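Local atomic coordinates of diphosphomevalonate decarboxylase, putative (Trypanosoma brucei, PDB entry 2HKE), a protein that probably catalyses the ATP-dependent decarboxylation of (R)-5-diphosphomevalonate to isopentenyl diphosphate, a step of the mevalonate pathway to isoprenoids and sterols. Residues 172-177 against 227-232; 147-150 against 155-158. The protein carries 1 engineered substitution. One frame throughout, in Å; residues are numbered along the deposited sequence.

Interaction 1 (172-177 against 227-232); sequences TQFVDE and IASRAI
A classic beta bulge on strand 170-175 meets helix 213-234 here, with F174 and V175 as the two bulge residues and S229 and I232 as their partners on the helix. F174 does most of the work. Its chi1 of -180° sets CG opposite the backbone N and turns the ring toward the helix, where CZ lies 3.4 Å from the backbone O of S229 and 3.6 Å from S229 CB. The S229 oxygen lies beyond the CZ end and the I232 methyl CG2 beside the CD2-CE2 edge, both near the ring plane. Along that rim CE2 is 3.9 Å from I232 CG2. The same methyl serves V175, whose CG2 approaches to 3.7 Å, and so one branch of I232 touches both bulge residues. S229 CB offers carbon to the ring, while its hydroxyl OG is hydrogen-bonded back to M225 O, one turn earlier in the helix. F37 of strand 36-40 adds an edge-to-face partner to the F174 ring, and F16 and F240 also touch I232, which makes the surroundings strongly aromatic. Both bulge residues bond through their backbones to F155, the single residue opposite them on the neighbouring strand; two successive residues facing one partner in an antiparallel pair are the signature of the classic bulge, here at the place where the sheet packs against helix 213-234.

Interaction 2 (147-150 against 155-158); sequences ACRS and FVIW
C148 brings its sulfur down onto the indole of W158, the first of two side chains of 147-150 that lean on the strand. SG stands 3.4 Å from the centroid of the five-membered ring and only 7° off the ring normal, a sulfur-aromatic contact squarely over that ring, though toward the rim of the indole as a whole. A chi1 of 94°, well away from a staggered value, places the sulfur there, 3.5 Å from both CG and CD2 of W158. The indole in turn packs edge-to-face against Y19. Turn and strand belong to the N-terminal domain, which has the ribosomal protein S5-like fold of GHMP kinases and their relatives; the turn follows helix 136-143 and packs on one face of the strand that comes after it, with V156 and W158 pointing toward it. Next along, R149 meets the strand with its chain as well as its backbone: O lies 3.5 Å from V156 CG1, CB 3.9 Å from the same methyl, and CG 3.7 Å from W158 CB. Beyond its methylenes R149 bends at chi3, and its guanidinium, turned 49° from the indole plane, brings NH1 to 3.9 Å from W158 CE3 at the ring's edge. The buried charged group is held by N13 through NH2 and S36 through NH1. S150 N then bonds back to A147 O at 3.1 Å, closing the helical-looking turn.

In the fold
Strands 155-159 and 170-175 are antiparallel neighbours in one sheet, and the two interactions are built on them: interaction 2 on the first, interaction 1 on the second. Backbone pairing ties them, with T172 N 2.8 Å from I157 O, and I232 of the helix also packs on the F155 ring. Interaction 2 is the more central, fully buried, and local in sequence; it joins a turn to the strand that follows it through a sulfur-aromatic contact and the methylenes of a buried arginine whose guanidinium is bonded elsewhere. Interaction 1 lies farther out and is partly buried, bringing a helix of the C-terminal domain onto the sheet across 49 intervening residues, by hydrocarbon and ring-edge packing.

Interaction 1 (172-177 against 227-232)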
loop_
_atom_site.group_PDB
_atom_site.type_symbol
_atom_site.label_atom_id
_atom_site.label_comp_id
_atom_site.label_asym_id
_atom_site.label_seq_id
_atom_site.Cartn_x
_atom_site.Cartn_y
_atom_site.Cartn_z
ATOM N N THR A 172 -11.371 -8.316 2.770
ATOM C CA THR A 172 -11.437 -9.750 2.557
ATOM C C THR A 172 -10.511 -10.149 1.413
ATOM O O THR A 172 -10.235 -9.355 0.498
ATOM C CB THR A 172 -12.866 -10.193 2.231
ATOM O OG1 THR A 172 -13.347 -9.469 1.112
ATOM C CG2 THR A 172 -13.789 -9.916 3.361
ATOM N N GLN A 173 -9.953 -11.345 1.498
ATOM C CA GLN A 173 -9.053 -11.818 0.461
ATOM C C GLN A 173 -9.893 -12.210 -0.726
ATOM O O GLN A 173 -10.841 -12.981 -0.603
ATOM C CB GLN A 173 -8.215 -13.012 0.947
ATOM C CG GLN A 173 -7.228 -13.447 -0.057
ATOM C CD GLN A 173 -6.445 -14.593 0.473
ATOM O OE1 GLN A 173 -6.997 -15.689 0.584
ATOM N NE2 GLN A 173 -5.198 -14.344 0.894
ATOM N N PHE A 174 -9.595 -11.656 -1.894
ATOM C CA PHE A 174 -10.305 -12.008 -3.078
ATOM C C PHE A 174 -9.756 -13.308 -3.683
ATOM O O PHE A 174 -10.529 -14.257 -3.931
ATOM C CB PHE A 174 -10.310 -10.880 -4.082
ATOM C CG PHE A 174 -11.051 -11.190 -5.343
ATOM C CD1 PHE A 174 -12.431 -11.309 -5.364
ATOM C CD2 PHE A 174 -10.359 -11.325 -6.525
ATOM C CE1 PHE A 174 -13.112 -11.605 -6.541
ATOM C CE2 PHE A 174 -11.019 -11.593 -7.698
ATOM C CZ PHE A 174 -12.392 -11.739 -7.708
ATOM N N VAL A 175 -8.464 -13.307 -3.945
ATOM C CA VAL A 175 -7.700 -14.480 -4.246
ATOM C C VAL A 175 -6.389 -14.400 -3.556
ATOM O O VAL A 175 -5.878 -13.294 -3.253
ATOM C CB VAL A 175 -7.458 -14.693 -5.770
ATOM C CG1 VAL A 175 -8.793 -14.885 -6.506
ATOM C CG2 VAL A 175 -6.622 -13.553 -6.422
ATOM N N ASP A 176 -5.793 -15.571 -3.304
ATOM C CA ASP A 176 -4.522 -15.553 -2.590
ATOM C C ASP A 176 -3.357 -15.444 -3.545
ATOM O O ASP A 176 -3.511 -15.295 -4.752
ATOM C CB ASP A 176 -4.392 -16.742 -1.613
ATOM C CG ASP A 176 -4.253 -18.084 -2.314
ATOM O OD1 ASP A 176 -3.839 -18.139 -3.496
ATOM O OD2 ASP A 176 -4.552 -19.121 -1.645
ATOM N N GLU A 177 -2.178 -15.451 -2.971
ATOM C CA GLU A 177 -0.936 -15.265 -3.707
ATOM C C GLU A 177 -0.650 -16.370 -4.701
ATOM O O GLU A 177 0.201 -16.218 -5.547
ATOM C CB GLU A 177 0.228 -15.109 -2.729
ATOM C CG GLU A 177 0.620 -16.325 -1.873
ATOM C CD GLU A 177 -0.219 -16.516 -0.615
ATOM O OE1 GLU A 177 -1.229 -15.824 -0.423
ATOM O OE2 GLU A 177 0.132 -17.375 0.227
ATOM N N ILE A 227 -15.296 -5.254 -12.947
ATOM C CA ILE A 227 -14.429 -5.545 -14.090
ATOM C C ILE A 227 -13.099 -6.108 -13.556
ATOM O O ILE A 227 -12.587 -7.070 -14.075
ATOM C CB ILE A 227 -14.120 -4.281 -14.939
ATOM C CG1 ILE A 227 -15.405 -3.738 -15.597
ATOM C CG2 ILE A 227 -13.048 -4.573 -15.981
ATOM C CD1 ILE A 227 -15.267 -2.263 -16.087
ATOM N N ALA A 228 -12.515 -5.469 -12.553
ATOM C CA ALA A 228 -11.257 -5.997 -11.974
ATOM C C ALA A 228 -11.400 -7.408 -11.394
ATOM O O ALA A 228 -10.554 -8.262 -11.623
ATOM C CB ALA A 228 -10.685 -5.020 -10.896
ATOM N N SER A 229 -12.478 -7.660 -10.682
ATOM C CA SER A 229 -12.732 -8.970 -10.088
ATOM C C SER A 229 -12.760 -10.062 -11.174
ATOM O O SER A 229 -12.101 -11.078 -11.045
ATOM C CB SER A 229 -14.055 -8.934 -9.296
ATOM O OG SER A 229 -13.918 -8.086 -8.173
ATOM N N ARG A 230 -13.544 -9.829 -12.221
ATOM C CA ARG A 230 -13.590 -10.729 -13.377
ATOM C C ARG A 230 -12.231 -10.896 -14.009
ATOM O O ARG A 230 -11.831 -12.018 -14.323
ATOM C CB ARG A 230 -14.564 -10.152 -14.400
ATOM C CG ARG A 230 -14.743 -10.956 -15.656
ATOM C CD ARG A 230 -15.853 -10.451 -16.574
ATOM N NE ARG A 230 -15.911 -11.380 -17.718
ATOM C CZ ARG A 230 -16.538 -11.184 -18.879
ATOM N NH1 ARG A 230 -17.205 -10.073 -19.129
ATOM N NH2 ARG A 230 -16.492 -12.130 -19.804
ATOM N N ALA A 231 -11.493 -9.794 -14.191
ATOM C CA ALA A 231 -10.164 -9.871 -14.842
ATOM C C ALA A 231 -9.169 -10.656 -13.974
ATOM O O ALA A 231 -8.305 -11.351 -14.501
ATOM C CB ALA A 231 -9.593 -8.445 -15.112
ATOM N N ILE A 232 -9.242 -10.511 -12.658
ATOM C CA ILE A 232 -8.275 -11.178 -11.766
ATOM C C ILE A 232 -8.605 -12.660 -11.722
ATOM O O ILE A 232 -7.713 -13.521 -11.770
ATOM C CB ILE A 232 -8.264 -10.554 -10.369
ATOM C CG1 ILE A 232 -7.684 -9.127 -10.442
ATOM C CG2 ILE A 232 -7.532 -11.466 -9.331
ATOM C CD1 ILE A 232 -8.147 -8.257 -9.332
#

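Interaction 2 (147-150 against 155-158)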
loop_
_atom_site.group_PDB
_atom_site.type_symbol
_atom_site.label_atom_id
_atom_site.label_comp_id
_atom_site.label_asym_id
_atom_site.label_seq_id
_atom_site.Cartn_x
_atom_site.Cartn_y
_atom_site.Cartn_z
ATOM N N ALA A 147 -4.185 0.217 5.891
ATOM C CA ALA A 147 -3.607 -0.879 6.708
ATOM C C ALA A 147 -4.508 -2.087 6.725
ATOM O O ALA A 147 -4.049 -3.230 6.846
ATOM C CB ALA A 147 -3.292 -0.423 8.166
ATOM N N CYS A 148 -5.801 -1.858 6.667
ATOM C CA CYS A 148 -6.717 -2.954 6.722
ATOM C C CYS A 148 -6.554 -3.963 5.570
ATOM O O CYS A 148 -6.888 -5.175 5.742
ATOM C CB CYS A 148 -8.138 -2.395 6.861
ATOM S SG CYS A 148 -9.055 -2.158 5.368
ATOM N N ARG A 149 -5.940 -3.558 4.453
ATOM C CA ARG A 149 -5.790 -4.475 3.339
ATOM C C ARG A 149 -4.502 -5.300 3.385
ATOM O O ARG A 149 -4.345 -6.218 2.597
ATOM C CB ARG A 149 -5.893 -3.744 2.009
ATOM C CG ARG A 149 -7.239 -2.974 1.784
ATOM C CD ARG A 149 -7.253 -2.426 0.356
ATOM N NE ARG A 149 -6.018 -1.651 0.105
ATOM C CZ ARG A 149 -5.900 -0.336 0.107
ATOM N NH1 ARG A 149 -6.961 0.447 0.259
ATOM N NH2 ARG A 149 -4.695 0.199 -0.027
ATOM N N SER A 150 -3.582 -4.956 4.295
ATOM C CA SER A 150 -2.351 -5.706 4.451
ATOM C C SER A 150 -2.528 -6.990 5.314
ATOM O O SER A 150 -1.536 -7.745 5.515
ATOM C CB SER A 150 -1.228 -4.792 4.921
ATOM O OG SER A 150 -0.681 -4.069 3.830
ATOM N N PHE A 155 -4.738 -10.688 -3.516
ATOM C CA PHE A 155 -5.549 -9.552 -3.993
ATOM C C PHE A 155 -6.655 -9.364 -2.950
ATOM O O PHE A 155 -7.383 -10.299 -2.607
ATOM C CB PHE A 155 -6.153 -9.831 -5.329
ATOM C CG PHE A 155 -5.179 -9.861 -6.464
ATOM C CD1 PHE A 155 -4.301 -10.901 -6.617
ATOM C CD2 PHE A 155 -5.178 -8.860 -7.419
ATOM C CE1 PHE A 155 -3.427 -10.931 -7.719
ATOM C CE2 PHE A 155 -4.297 -8.883 -8.501
ATOM C CZ PHE A 155 -3.447 -9.934 -8.637
ATOM N N VAL A 156 -6.769 -8.158 -2.419
ATOM C CA VAL A 156 -7.581 -7.897 -1.238
ATOM C C VAL A 156 -8.543 -6.747 -1.517
ATOM O O VAL A 156 -8.115 -5.691 -2.005
ATOM C CB VAL A 156 -6.651 -7.549 -0.041
ATOM C CG1 VAL A 156 -7.423 -7.218 1.218
ATOM C CG2 VAL A 156 -5.649 -8.719 0.183
ATOM N N ILE A 157 -9.806 -6.980 -1.198
ATOM C CA ILE A 157 -10.844 -5.951 -1.251
ATOM C C ILE A 157 -11.109 -5.357 0.124
ATOM O O ILE A 157 -11.374 -6.067 1.068
ATOM C CB ILE A 157 -12.140 -6.530 -1.783
ATOM C CG1 ILE A 157 -11.963 -6.996 -3.234
ATOM C CG2 ILE A 157 -13.285 -5.477 -1.699
ATOM C CD1 ILE A 157 -13.164 -7.898 -3.718
ATOM N N TRP A 158 -11.099 -4.029 0.230
ATOM C CA TRP A 158 -11.623 -3.394 1.406
ATOM C C TRP A 158 -13.085 -3.114 1.084
ATOM O O TRP A 158 -13.389 -2.266 0.207
ATOM C CB TRP A 158 -10.864 -2.058 1.671
ATOM C CG TRP A 158 -11.322 -1.312 2.863
ATOM C CD1 TRP A 158 -12.271 -1.705 3.772
ATOM C CD2 TRP A 158 -10.900 -0.005 3.269
ATOM N NE1 TRP A 158 -12.449 -0.728 4.726
ATOM C CE2 TRP A 158 -11.616 0.318 4.448
ATOM C CE3 TRP A 158 -9.964 0.904 2.778
ATOM C CZ2 TRP A 158 -11.451 1.523 5.117
ATOM C CZ3 TRP A 158 -9.816 2.134 3.462
ATOM C CH2 TRP A 158 -10.550 2.394 4.629
#